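Local structure of dehydrogenase (Chromobacterium violaceum, 3Q2I) at residues A65-T68 with D69-Q73; V196-L199 with D200-G204; K330-E333 with L334-M338; R346-S349 with L350-Y354. The protein probably oxidises UDP-N-acetylglucosaminuronic acid with NAD as cofactor, a step in the biosynthesis of 2,3-diacetamido-2,3-dideoxy-D-mannuronic acid. All blocks are in the same frame, centred on the assembly; numbering follows the deposited sequence.

Contact 1: A65-T68 with D69-Q73; sequences ASLT and DMLAQ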
ATOM      1  N   ALA A  65     -33.553  37.407  12.757  1.00 29.26           N
ATOM      2  CA  ALA A  65     -33.247  37.045  11.382  1.00 31.95           C
ATOM      3  C   ALA A  65     -31.837  36.476  11.185  1.00 33.33           C
ATOM      4  O   ALA A  65     -31.544  35.954  10.110  1.00 35.17           O
ATOM      5  CB  ALA A  65     -33.440  38.236  10.463  1.00 32.86           C
ATOM      6  N   SER A  66     -30.957  36.663  12.164  1.00 31.30           N
ATOM      7  CA  SER A  66     -29.653  36.016  12.127  1.00 30.78           C
ATOM      8  C   SER A  66     -29.278  35.490  13.507  1.00 30.94           C
ATOM      9  O   SER A  66     -29.680  36.038  14.533  1.00 30.72           O
ATOM     10  CB  SER A  66     -28.593  36.954  11.566  1.00 32.08           C
ATOM     11  OG  SER A  66     -28.120  37.825  12.569  1.00 32.75           O
ATOM     12  N   LEU A  67     -28.456  34.445  13.556  1.00 27.26           N
ATOM     13  CA  LEU A  67     -27.969  33.920  14.812  1.00 24.31           C
ATOM     14  C   LEU A  67     -27.126  34.956  15.547  1.00 24.77           C
ATOM     15  O   LEU A  67     -27.227  35.097  16.766  1.00 27.09           O
ATOM     16  CB  LEU A  67     -27.168  32.611  14.568  1.00 23.48           C
ATOM     17  CG  LEU A  67     -26.471  32.139  15.835  1.00 22.36           C
ATOM     18  CD1 LEU A  67     -27.430  31.722  16.897  1.00 23.26           C
ATOM     19  CD2 LEU A  67     -25.613  30.914  15.463  1.00 25.91           C
ATOM     20  N   THR A  68     -26.285  35.666  14.812  1.00 26.16           N
ATOM     21  CA  THR A  68     -25.367  36.617  15.411  1.00 28.97           C
ATOM     22  C   THR A  68     -26.119  37.717  16.170  1.00 30.88           C
ATOM     23  O   THR A  68     -25.729  38.064  17.283  1.00 31.26           O
ATOM     24  CB  THR A  68     -24.424  37.253  14.387  1.00 30.64           C
ATOM     25  OG1 THR A  68     -23.620  36.236  13.749  1.00 30.17           O
ATOM     26  CG2 THR A  68     -23.475  38.194  15.096  1.00 30.12           C
ATOM     27  N   ASP A  69     -27.214  38.193  15.586  1.00 32.70           N
ATOM     28  CA  ASP A  69     -28.123  39.102  16.303  1.00 34.48           C
ATOM     29  C   ASP A  69     -28.784  38.476  17.519  1.00 34.42           C
ATOM     30  O   ASP A  69     -28.826  39.108  18.578  1.00 38.37           O
ATOM     31  CB  ASP A  69     -29.244  39.550  15.376  1.00 33.50           C
ATOM     32  CG  ASP A  69     -28.755  40.454  14.290  1.00 42.65           C
ATOM     33  OD1 ASP A  69     -27.612  40.940  14.422  1.00 50.02           O
ATOM     34  OD2 ASP A  69     -29.506  40.660  13.314  1.00 55.60           O
ATOM     35  N   MET A  70     -29.389  37.300  17.371  1.00 31.47           N
ATOM     36  CA  MET A  70     -30.022  36.659  18.514  1.00 29.83           C
ATOM     37  C   MET A  70     -29.025  36.533  19.667  1.00 32.51           C
ATOM     38  O   MET A  70     -29.407  36.741  20.833  1.00 31.97           O
ATOM     39  CB  MET A  70     -30.695  35.327  18.147  1.00 28.55           C
ATOM     40  CG  MET A  70     -31.258  34.536  19.312  1.00 25.77           C
ATOM     41  SD  MET A  70     -32.304  33.125  18.931  1.00 29.30           S
ATOM     42  CE  MET A  70     -30.992  31.970  18.457  1.00 26.83           C
ATOM     43  N   LEU A  71     -27.755  36.236  19.364  1.00 30.18           N
ATOM     44  CA  LEU A  71     -26.767  35.997  20.418  1.00 32.64           C
ATOM     45  C   LEU A  71     -26.407  37.282  21.136  1.00 34.74           C
ATOM     46  O   LEU A  71     -26.121  37.263  22.336  1.00 35.47           O
ATOM     47  CB  LEU A  71     -25.484  35.382  19.850  1.00 31.02           C
ATOM     48  CG  LEU A  71     -25.656  33.929  19.406  1.00 29.33           C
ATOM     49  CD1 LEU A  71     -24.306  33.402  18.917  1.00 26.05           C
ATOM     50  CD2 LEU A  71     -26.248  32.992  20.472  1.00 22.58           C
ATOM     51  N   ALA A  72     -26.410  38.378  20.387  1.00 34.92           N
ATOM     52  CA  ALA A  72     -26.235  39.712  20.973  1.00 38.00           C
ATOM     53  C   ALA A  72     -27.381  40.135  21.921  1.00 39.04           C
ATOM     54  O   ALA A  72     -27.219  41.040  22.742  1.00 41.06           O
ATOM     55  CB  ALA A  72     -26.055  40.746  19.858  1.00 36.04           C
ATOM     56  N   GLN A  73     -28.540  39.498  21.819  1.00 37.30           N
ATOM     57  CA  GLN A  73     -29.705  39.957  22.559  1.00 38.35           C
ATOM     58  C   GLN A  73     -30.179  39.020  23.665  1.00 39.36           C
ATOM     59  O   GLN A  73     -30.596  39.463  24.742  1.00 38.57           O
ATOM     60  CB  GLN A  73     -30.841  40.296  21.598  1.00 39.47           C
ATOM     61  CG  GLN A  73     -30.487  41.373  20.585  1.00 42.97           C
ATOM     62  CD  GLN A  73     -31.565  41.497  19.537  1.00 52.74           C
ATOM     63  OE1 GLN A  73     -32.747  41.329  19.850  1.00 57.47           O
ATOM     64  NE2 GLN A  73     -31.174  41.776  18.291  1.00 53.83           N
TER
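Ser-66 occupies the N-cap of helix 67-73, and its OG accepts the backbone N-H of Asp-69 at 3.2 Å in a fairly straight bond (166° at the hydrogen). With chi1 at 82° the hydroxyl sits between its own backbone N and carbonyl carbon, turned back over the first turn, where the amides have no preceding carbonyl to use. The carboxylate of Asp-69 lies beside the same hydroxyl, its OD2 3.2 Å from Ser-66 OG. The carbonyl of Ser-66 starts the regular ladder by taking the N-H of Met-70 at 3.1 Å from O to N, and Leu-67 O receives Leu-71 N at 2.9 Å. On the buried side Leu-67 carries the apolar contact. Its CG is anti to the backbone N (chi1 172°), which brings CD1 forward along the helix to meet Met-70 CE at 3.9 Å and Leu-71 CG at 3.8 Å. The thioether of Met-70 bends at its last torsion, so that the terminal methyl turns to this leucine branch.

Further out, Leu-67 and Leu-71 pack on helix 88-97, whereas Met-70 reaches over strands 14-19, 39-45 and 62-64. Thr-68 OG1 is hydrogen-bonded to Glu-94 and to Lys-126 of a second subunit, and Ser-66 packs on Ile-4 of that subunit. The Leu-67 side chain also lies about 5 Å, nearest atoms, from the bound NADH. A serine N-cap opening a short helix that follows a parallel strand and covers its sheet fits the alpha/beta layering of the NAD-binding Rossmann fold.

Contact 2: V196-L199 with D200-G204; sequences VDLL and DWLIG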
ATOM      1  N   VAL A 196     -26.383   3.712  14.310  1.00 15.80           N
ATOM      2  CA  VAL A 196     -24.920   3.781  14.403  1.00 14.51           C
ATOM      3  C   VAL A 196     -24.529   3.999  15.857  1.00 15.07           C
ATOM      4  O   VAL A 196     -23.546   3.426  16.365  1.00 17.21           O
ATOM      5  CB  VAL A 196     -24.290   4.906  13.492  1.00 16.43           C
ATOM      6  CG1 VAL A 196     -22.774   4.975  13.763  1.00 16.29           C
ATOM      7  CG2 VAL A 196     -24.621   4.575  12.032  1.00 18.03           C
ATOM      8  N   ASP A 197     -25.320   4.852  16.532  1.00 17.88           N
ATOM      9  CA  ASP A 197     -25.049   5.158  17.925  1.00 17.10           C
ATOM     10  C   ASP A 197     -24.978   3.899  18.777  1.00 15.55           C
ATOM     11  O   ASP A 197     -24.275   3.879  19.783  1.00 19.00           O
ATOM     12  CB  ASP A 197     -26.155   6.069  18.459  1.00 18.53           C
ATOM     13  CG  ASP A 197     -25.927   6.526  19.869  1.00 25.35           C
ATOM     14  OD1 ASP A 197     -24.853   7.070  20.153  1.00 19.00           O
ATOM     15  OD2 ASP A 197     -26.869   6.374  20.688  1.00 24.80           O
ATOM     16  N   LEU A 198     -25.768   2.877  18.444  1.00 14.99           N
ATOM     17  CA  LEU A 198     -25.789   1.695  19.308  1.00 14.83           C
ATOM     18  C   LEU A 198     -24.469   0.926  19.325  1.00 14.52           C
ATOM     19  O   LEU A 198     -24.230   0.079  20.174  1.00 17.31           O
ATOM     20  CB  LEU A 198     -26.891   0.707  18.839  1.00 13.26           C
ATOM     21  CG  LEU A 198     -28.296   1.373  18.726  1.00 17.03           C
ATOM     22  CD1 LEU A 198     -29.268   0.429  18.118  1.00 17.95           C
ATOM     23  CD2 LEU A 198     -28.740   1.940  20.094  1.00 22.39           C
ATOM     24  N   LEU A 199     -23.685   1.093  18.254  1.00 16.56           N
ATOM     25  CA  LEU A 199     -22.486   0.276  18.130  1.00 16.59           C
ATOM     26  C   LEU A 199     -21.501   0.479  19.274  1.00 15.11           C
ATOM     27  O   LEU A 199     -21.036  -0.501  19.856  1.00 17.17           O
ATOM     28  CB  LEU A 199     -21.871   0.492  16.737  1.00 15.95           C
ATOM     29  CG  LEU A 199     -22.739   0.181  15.522  1.00 18.01           C
ATOM     30  CD1 LEU A 199     -22.076   0.512  14.166  1.00 16.86           C
ATOM     31  CD2 LEU A 199     -23.112  -1.300  15.573  1.00 19.35           C
ATOM     32  N   ASP A 200     -21.117   1.710  19.569  1.00 15.92           N
ATOM     33  CA  ASP A 200     -20.279   1.976  20.712  1.00 15.12           C
ATOM     34  C   ASP A 200     -21.095   1.972  22.033  1.00 16.76           C
ATOM     35  O   ASP A 200     -20.630   1.398  23.022  1.00 20.22           O
ATOM     36  CB  ASP A 200     -19.597   3.351  20.539  1.00 16.41           C
ATOM     37  CG  ASP A 200     -18.664   3.680  21.697  1.00 21.16           C
ATOM     38  OD1 ASP A 200     -19.156   4.173  22.748  1.00 22.30           O
ATOM     39  OD2 ASP A 200     -17.475   3.326  21.670  1.00 20.11           O
ATOM     40  N   TRP A 201     -22.319   2.517  22.013  1.00 16.74           N
ATOM     41  CA  TRP A 201     -23.062   2.735  23.286  1.00 17.10           C
ATOM     42  C   TRP A 201     -23.480   1.388  23.855  1.00 18.78           C
ATOM     43  O   TRP A 201     -23.313   1.168  25.059  1.00 19.54           O
ATOM     44  CB  TRP A 201     -24.302   3.564  22.990  1.00 17.99           C
ATOM     45  CG  TRP A 201     -25.170   3.736  24.204  1.00 22.91           C
ATOM     46  CD1 TRP A 201     -24.801   4.287  25.401  1.00 26.40           C
ATOM     47  CD2 TRP A 201     -26.579   3.445  24.294  1.00 20.92           C
ATOM     48  NE1 TRP A 201     -25.889   4.273  26.259  1.00 21.89           N
ATOM     49  CE2 TRP A 201     -26.983   3.769  25.605  1.00 24.24           C
ATOM     50  CE3 TRP A 201     -27.523   2.922  23.412  1.00 24.08           C
ATOM     51  CZ2 TRP A 201     -28.305   3.589  26.051  1.00 23.21           C
ATOM     52  CZ3 TRP A 201     -28.829   2.755  23.846  1.00 29.34           C
ATOM     53  CH2 TRP A 201     -29.203   3.089  25.156  1.00 25.13           C
ATOM     54  N   LEU A 202     -23.973   0.463  23.025  1.00 17.15           N
ATOM     55  CA  LEU A 202     -24.383  -0.831  23.591  1.00 17.29           C
ATOM     56  C   LEU A 202     -23.230  -1.792  23.588  1.00 20.00           C
ATOM     57  O   LEU A 202     -23.046  -2.497  24.568  1.00 21.53           O
ATOM     58  CB  LEU A 202     -25.537  -1.502  22.865  1.00 16.55           C
ATOM     59  CG  LEU A 202     -26.868  -0.749  22.914  1.00 21.09           C
ATOM     60  CD1 LEU A 202     -27.891  -1.517  22.098  1.00 21.92           C
ATOM     61  CD2 LEU A 202     -27.301  -0.716  24.407  1.00 22.96           C
ATOM     62  N   ILE A 203     -22.497  -1.913  22.472  1.00 18.75           N
ATOM     63  CA  ILE A 203     -21.574  -3.033  22.392  1.00 17.69           C
ATOM     64  C   ILE A 203     -20.170  -2.749  22.913  1.00 20.53           C
ATOM     65  O   ILE A 203     -19.508  -3.638  23.435  1.00 21.86           O
ATOM     66  CB  ILE A 203     -21.513  -3.674  20.948  1.00 17.26           C
ATOM     67  CG1 ILE A 203     -22.906  -3.754  20.337  1.00 17.51           C
ATOM     68  CG2 ILE A 203     -20.589  -4.903  20.830  1.00 17.30           C
ATOM     69  CD1 ILE A 203     -23.873  -4.735  21.012  1.00 21.28           C
ATOM     70  N   GLY A 204     -19.731  -1.498  22.810  1.00 17.42           N
ATOM     71  CA  GLY A 204     -18.436  -1.135  23.386  1.00 17.43           C
ATOM     72  C   GLY A 204     -17.457  -0.592  22.333  1.00 17.86           C
ATOM     73  O   GLY A 204     -17.834  -0.322  21.189  1.00 16.92           O
TER
HETATM   74  O   HOH W   1     -21.594   4.263  18.156  1.00 20.74           O
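Leu-198 points a methyl at the rim of the Trp-201 indole: CD2 lies near the ring plane, 3.7 Å from CE3, and so meets an edge. Leu-202 supplies the covering contact from within its own segment, its CD2 standing 3.7 Å above one face of the ring and offset toward the rim. The tryptophan CG is anti to the backbone N (chi1 175°), which carries the six-membered ring back beside Leu-198. Leu-202 CD1 meanwhile rests 4.1 Å from Leu-198 CB. Gln-142 packs against Trp-201, and Arg-136 and Lys-145 make cation-pi contacts with it.

The backbone is irregular beneath these side chains. Trp-201 N bonds to Asp-197 O in the usual way, but Leu-202 N approaches Leu-198 O from well above the carbonyl plane, at 2.9 Å. Leu-198 O and Leu-199 O also receive weak, wider pi-type bonds from Ile-203 and Gly-204. One turn earlier, a water donates to Val-196 O and accepts from Asp-200 N at 3.0 Å, bridging the kink. Asp-197 forms salt bridges with Lys-133 and Arg-136. Arg-136 thus links carboxylate and indole, and this basic setting probably stabilises the ionised form of Asp-197.

Contact 3: K330-E333 with L334-M338; sequences KSLE and LLIAM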
ATOM      1  N   LYS A 330     -18.211   9.919  19.933  1.00 15.92           N
ATOM      2  CA  LYS A 330     -18.002   8.461  19.773  1.00 14.39           C
ATOM      3  C   LYS A 330     -18.699   7.967  18.518  1.00 15.51           C
ATOM      4  O   LYS A 330     -18.077   7.232  17.712  1.00 16.41           O
ATOM      5  CB  LYS A 330     -18.431   7.641  20.994  1.00 15.64           C
ATOM      6  CG  LYS A 330     -17.672   8.088  22.230  1.00 17.43           C
ATOM      7  CD  LYS A 330     -18.220   7.342  23.427  1.00 20.98           C
ATOM      8  CE  LYS A 330     -17.585   7.782  24.713  1.00 20.58           C
ATOM      9  NZ  LYS A 330     -18.231   7.026  25.843  1.00 24.44           N
ATOM     10  N   SER A 331     -19.962   8.304  18.298  1.00 14.94           N
ATOM     11  CA  SER A 331     -20.616   7.832  17.071  1.00 16.71           C
ATOM     12  C   SER A 331     -20.151   8.632  15.871  1.00 16.20           C
ATOM     13  O   SER A 331     -20.123   8.086  14.765  1.00 14.78           O
ATOM     14  CB  SER A 331     -22.146   7.755  17.172  1.00 19.61           C
ATOM     15  OG  SER A 331     -22.732   9.030  17.129  1.00 24.00           O
ATOM     16  N   LEU A 332     -19.849   9.919  16.015  1.00 16.07           N
ATOM     17  CA  LEU A 332     -19.342  10.674  14.864  1.00 13.95           C
ATOM     18  C   LEU A 332     -18.062  10.022  14.388  1.00 13.58           C
ATOM     19  O   LEU A 332     -17.887   9.893  13.161  1.00 13.53           O
ATOM     20  CB  LEU A 332     -19.043  12.125  15.252  1.00 16.17           C
ATOM     21  CG  LEU A 332     -18.483  13.007  14.140  1.00 15.00           C
ATOM     22  CD1 LEU A 332     -19.496  13.159  13.004  1.00 17.97           C
ATOM     23  CD2 LEU A 332     -18.098  14.370  14.648  1.00 16.44           C
ATOM     24  N   GLU A 333     -17.188   9.625  15.308  1.00 14.17           N
ATOM     25  CA  GLU A 333     -15.883   9.061  14.856  1.00 12.53           C
ATOM     26  C   GLU A 333     -16.152   7.768  14.080  1.00 14.89           C
ATOM     27  O   GLU A 333     -15.485   7.504  13.044  1.00 13.22           O
ATOM     28  CB  GLU A 333     -15.054   8.786  16.124  1.00 14.80           C
ATOM     29  CG  GLU A 333     -13.664   8.296  15.722  1.00 18.12           C
ATOM     30  CD  GLU A 333     -12.856   7.856  16.930  1.00 17.93           C
ATOM     31  OE1 GLU A 333     -11.660   8.171  16.959  1.00 16.78           O
ATOM     32  OE2 GLU A 333     -13.429   7.282  17.892  1.00 16.98           O
ATOM     33  N   LEU A 334     -17.140   6.969  14.482  1.00 13.08           N
ATOM     34  CA  LEU A 334     -17.501   5.774  13.706  1.00 15.39           C
ATOM     35  C   LEU A 334     -18.016   6.147  12.327  1.00 14.14           C
ATOM     36  O   LEU A 334     -17.685   5.495  11.347  1.00 14.73           O
ATOM     37  CB  LEU A 334     -18.542   4.919  14.437  1.00 18.82           C
ATOM     38  CG  LEU A 334     -17.986   4.055  15.541  1.00 23.13           C
ATOM     39  CD1 LEU A 334     -19.202   3.504  16.311  1.00 25.70           C
ATOM     40  CD2 LEU A 334     -17.159   2.924  14.904  1.00 24.58           C
ATOM     41  N   LEU A 335     -18.902   7.137  12.220  1.00 13.40           N
ATOM     42  CA  LEU A 335     -19.463   7.526  10.947  1.00 13.97           C
ATOM     43  C   LEU A 335     -18.334   7.950  10.035  1.00 12.29           C
ATOM     44  O   LEU A 335     -18.314   7.590   8.847  1.00 13.90           O
ATOM     45  CB  LEU A 335     -20.457   8.696  11.121  1.00 15.08           C
ATOM     46  CG  LEU A 335     -21.802   8.367  11.763  1.00 17.70           C
ATOM     47  CD1 LEU A 335     -22.482   9.698  12.089  1.00 16.04           C
ATOM     48  CD2 LEU A 335     -22.623   7.544  10.790  1.00 16.96           C
ATOM     49  N   ILE A 336     -17.390   8.739  10.586  1.00 13.58           N
ATOM     50  CA  ILE A 336     -16.302   9.287   9.739  1.00 11.12           C
ATOM     51  C   ILE A 336     -15.390   8.115   9.362  1.00 10.51           C
ATOM     52  O   ILE A 336     -15.001   8.067   8.166  1.00 12.66           O
ATOM     53  CB  ILE A 336     -15.490  10.397  10.477  1.00 11.39           C
ATOM     54  CG1 ILE A 336     -16.453  11.578  10.728  1.00 15.25           C
ATOM     55  CG2 ILE A 336     -14.272  10.790   9.655  1.00 12.50           C
ATOM     56  CD1 ILE A 336     -16.964  12.269   9.471  1.00 16.03           C
ATOM     57  N   ALA A 337     -15.178   7.135  10.246  1.00 12.32           N
ATOM     58  CA  ALA A 337     -14.348   5.986   9.832  1.00 11.35           C
ATOM     59  C   ALA A 337     -15.059   5.167   8.743  1.00 12.10           C
ATOM     60  O   ALA A 337     -14.392   4.736   7.770  1.00 12.85           O
ATOM     61  CB  ALA A 337     -14.100   5.074  11.023  1.00 13.12           C
ATOM     62  N   MET A 338     -16.382   4.998   8.855  1.00 12.92           N
ATOM     63  CA  MET A 338     -17.164   4.265   7.838  1.00 12.13           C
ATOM     64  C   MET A 338     -17.072   5.041   6.509  1.00 13.43           C
ATOM     65  O   MET A 338     -16.872   4.419   5.451  1.00 12.95           O
ATOM     66  CB  MET A 338     -18.662   4.135   8.221  1.00 13.25           C
ATOM     67  CG  MET A 338     -18.867   3.390   9.519  1.00 16.77           C
ATOM     68  SD  MET A 338     -20.660   3.428   9.865  1.00 22.60           S
ATOM     69  CE  MET A 338     -20.718   2.328  11.264  1.00 23.50           C
TER
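Helix 325-344 of the C-terminal alpha/beta domain runs through this contact as a regular, largely buried alpha-helical stretch, in which Leu-332 and Ile-336 lie side by side and point the same way. Leu-332 CD1 comes within 4.1 Å of Ile-336 CG1. The leucine has CG anti to the backbone N (chi1 179°), which swings its branch forward to the residue one turn on. Ile-336 CG1 also packs on Leu-332 O at 3.3 Å. Both side chains touch Trp-112 of helix 112-125, and Ile-336 packs on Tyr-354 of a second subunit.

Beneath them the ladder of bonds tightens along the chain: Leu-334 N to Lys-330 O is weak at 3.4 Å, Leu-335 N to Ser-331 O measures 3.0 Å, and Ala-337 N to Glu-333 O shortens to 2.8 Å. Leu-334 and Leu-335 face helix 193-203.

The polar ends turn to partners beyond this part of the helix. Ser-331 OG bonds to Lys-133, Lys-330 pairs with Glu-327, and the extended chain of Glu-333 takes the amide of Leu-352 on OE1. The carboxylate thereby gives an N-H of the C-terminal tail an acceptor, while the aliphatic branches of the same helical stretch meet neighbouring helices by apolar packing.

Contact 4: R346-S349 with L350-Y354; sequences RRVS and LPLDY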
ATOM      1  N   ARG A 346     -10.844   0.639   2.053  1.00 17.52           N
ATOM      2  CA  ARG A 346      -9.844   0.086   2.984  1.00 17.90           C
ATOM      3  C   ARG A 346     -10.408   0.018   4.406  1.00 16.83           C
ATOM      4  O   ARG A 346     -11.331   0.774   4.754  1.00 14.50           O
ATOM      5  CB  ARG A 346      -8.589   0.947   3.034  1.00 20.39           C
ATOM      6  CG  ARG A 346      -8.826   2.343   3.545  1.00 20.11           C
ATOM      7  CD  ARG A 346      -7.608   3.285   3.494  1.00 29.99           C
ATOM      8  NE  ARG A 346      -8.082   4.661   3.658  1.00 29.06           N
ATOM      9  CZ  ARG A 346      -7.992   5.367   4.784  1.00 30.18           C
ATOM     10  NH1 ARG A 346      -7.407   4.808   5.832  1.00 30.04           N
ATOM     11  NH2 ARG A 346      -8.497   6.602   4.857  1.00 33.41           N
ATOM     12  N   ARG A 347      -9.845  -0.896   5.196  1.00 16.55           N
ATOM     13  CA  ARG A 347     -10.173  -0.993   6.616  1.00 13.40           C
ATOM     14  C   ARG A 347      -9.678   0.265   7.283  1.00 13.70           C
ATOM     15  O   ARG A 347      -8.567   0.717   7.063  1.00 14.81           O
ATOM     16  CB  ARG A 347      -9.445  -2.227   7.199  1.00 15.33           C
ATOM     17  CG  ARG A 347      -9.714  -2.503   8.695  1.00 16.85           C
ATOM     18  CD  ARG A 347      -8.938  -3.748   9.230  1.00 19.80           C
ATOM     19  NE  ARG A 347      -9.601  -4.957   8.694  1.00 24.14           N
ATOM     20  CZ  ARG A 347      -9.312  -6.236   9.003  1.00 26.54           C
ATOM     21  NH1 ARG A 347      -8.411  -6.549   9.921  1.00 22.66           N
ATOM     22  NH2 ARG A 347      -9.984  -7.250   8.445  1.00 25.86           N
ATOM     23  N   VAL A 348     -10.537   0.845   8.140  1.00 11.27           N
ATOM     24  CA  VAL A 348     -10.104   2.071   8.866  1.00 11.85           C
ATOM     25  C   VAL A 348     -10.185   1.777  10.351  1.00 10.26           C
ATOM     26  O   VAL A 348     -11.230   1.299  10.855  1.00 12.63           O
ATOM     27  CB  VAL A 348     -11.042   3.263   8.537  1.00 11.46           C
ATOM     28  CG1 VAL A 348     -10.683   4.429   9.444  1.00 13.21           C
ATOM     29  CG2 VAL A 348     -10.824   3.688   7.106  1.00 13.72           C
ATOM     30  N   SER A 349      -9.061   2.015  11.053  1.00 11.22           N
ATOM     31  CA  SER A 349      -8.998   1.673  12.476  1.00 12.45           C
ATOM     32  C   SER A 349      -9.046   2.913  13.368  1.00 10.89           C
ATOM     33  O   SER A 349      -8.788   4.037  12.944  1.00 14.40           O
ATOM     34  CB  SER A 349      -7.721   0.889  12.796  1.00 13.79           C
ATOM     35  OG  SER A 349      -7.731  -0.300  12.002  1.00 15.60           O
ATOM     36  N   LEU A 350      -9.484   2.671  14.608  1.00 11.37           N
ATOM     37  CA  LEU A 350      -9.740   3.731  15.603  1.00 12.50           C
ATOM     38  C   LEU A 350      -8.705   3.621  16.724  1.00 13.51           C
ATOM     39  O   LEU A 350      -8.122   2.580  16.963  1.00 13.51           O
ATOM     40  CB  LEU A 350     -11.113   3.535  16.221  1.00 13.93           C
ATOM     41  CG  LEU A 350     -12.267   3.666  15.224  1.00 14.30           C
ATOM     42  CD1 LEU A 350     -13.533   3.577  15.965  1.00 18.04           C
ATOM     43  CD2 LEU A 350     -12.242   4.960  14.402  1.00 18.27           C
ATOM     44  N   PRO A 351      -8.503   4.731  17.481  1.00 12.95           N
ATOM     45  CA  PRO A 351      -9.099   6.038  17.274  1.00 11.89           C
ATOM     46  C   PRO A 351      -8.499   6.724  16.059  1.00 11.82           C
ATOM     47  O   PRO A 351      -7.375   6.478  15.670  1.00 12.95           O
ATOM     48  CB  PRO A 351      -8.659   6.817  18.544  1.00 14.59           C
ATOM     49  CG  PRO A 351      -7.355   6.151  18.942  1.00 12.47           C
ATOM     50  CD  PRO A 351      -7.540   4.694  18.593  1.00 15.33           C
ATOM     51  N   LEU A 352      -9.226   7.677  15.515  1.00 11.75           N
ATOM     52  CA  LEU A 352      -8.739   8.414  14.332  1.00 12.87           C
ATOM     53  C   LEU A 352      -7.524   9.284  14.602  1.00 14.75           C
ATOM     54  O   LEU A 352      -6.713   9.487  13.722  1.00 15.93           O
ATOM     55  CB  LEU A 352      -9.894   9.266  13.798  1.00 11.43           C
ATOM     56  CG  LEU A 352     -11.027   8.441  13.169  1.00 11.55           C
ATOM     57  CD1 LEU A 352     -12.036   9.494  12.654  1.00 14.78           C
ATOM     58  CD2 LEU A 352     -10.524   7.580  11.991  1.00 14.76           C
ATOM     59  N   ASP A 353      -7.421   9.764  15.835  1.00 13.05           N
ATOM     60  CA  ASP A 353      -6.316  10.668  16.164  1.00 16.82           C
ATOM     61  C   ASP A 353      -5.417  10.223  17.308  1.00 16.34           C
ATOM     62  O   ASP A 353      -5.901   9.754  18.354  1.00 16.05           O
ATOM     63  CB  ASP A 353      -6.919  12.013  16.541  1.00 19.84           C
ATOM     64  CG  ASP A 353      -7.585  12.705  15.338  1.00 23.78           C
ATOM     65  OD1 ASP A 353      -7.276  12.430  14.139  1.00 29.53           O
ATOM     66  OD2 ASP A 353      -8.320  13.649  15.598  1.00 29.57           O
ATOM     67  N   TYR A 354      -4.111  10.318  17.062  1.00 15.77           N
ATOM     68  CA  TYR A 354      -3.111  10.268  18.096  1.00 14.73           C
ATOM     69  C   TYR A 354      -2.321  11.570  18.047  1.00 18.00           C
ATOM     70  O   TYR A 354      -1.163  11.637  18.377  1.00 16.05           O
ATOM     71  CB  TYR A 354      -2.226   9.034  17.969  1.00 14.12           C
ATOM     72  CG  TYR A 354      -2.867   7.757  18.495  1.00 13.26           C
ATOM     73  CD1 TYR A 354      -3.227   7.662  19.837  1.00 13.70           C
ATOM     74  CD2 TYR A 354      -3.216   6.689  17.653  1.00 13.59           C
ATOM     75  CE1 TYR A 354      -3.797   6.528  20.354  1.00 12.92           C
ATOM     76  CE2 TYR A 354      -3.743   5.527  18.148  1.00 12.84           C
ATOM     77  CZ  TYR A 354      -4.078   5.451  19.490  1.00 12.43           C
ATOM     78  OH  TYR A 354      -4.599   4.288  19.994  1.00 13.36           O
ATOM     79  OXT TYR A 354      -2.874  12.623  17.737  1.00 20.98           O
TER
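Val-348 and Leu-352 make the apolar contact here, CG1 of the valine meeting CD2 of the leucine at 4.1 Å with the two side chains crossing at a slant. The same leucine methyl lies 4.1 Å from Ser-349 O. With CG1 of Val-348 anti to the backbone N (chi1 172°), that branch leans beside the carbonyl carbon toward Leu-352, while CG2 stands 3.8 Å above one face of the Arg-346 guanidinium, offset toward its rim. Leu-350 packs on Leu-334 and Val-206, and Leu-352 on Trp-112.

The bend has a conformational origin: the peptide bond between Leu-350 and Pro-351 is cis, and the chain bends sharply there, with no hydrogen bond between residues 346-349 and 350-354.

Polar groups are satisfied from outside. Backbone bonds pair Val-348 with Val-209 and Leu-350 with Glu-207, joining short strand 348-349 to the edge of the mixed sheet. Leu-350 O accepts from Arg-233 NH1, and Asp-353 OD2 bonds to Trp-112 NE1. In a third subunit, Arg-343 donates to Pro-351 O, and Trp-181 meets the ring of Tyr-354 edge-to-face.

Apolar packing and the cis-proline bend thus shape the tail locally, whereas its hydrogen bonds are spent on the sheet, on the helical layer and on the neighbouring subunit, consistent with a C terminus that takes part in assembly.

Overall arrangement
Each contact is local and closes only a turn or bend; along the chain the four follow in series, with none nested or crossing. Contact 1 stands apart in the NAD-binding Rossmann fold, its centre about 32 to 39 Å from the centres of the other three. Contact 2 follows on helix 193-203 and contact 3 on helix 325-344; the two helices pack directly, with Leu-199 CD1 3.7 Å from Met-338 CE. Contact 4 comes soon after that second helix, where strand 348-349 joins the mixed sheet and the chain returns to contact 3, Ala-337 O lying 3.7 Å from Val-348 CB. Contact 3 therefore touches both contact 2 and contact 4, which do not meet.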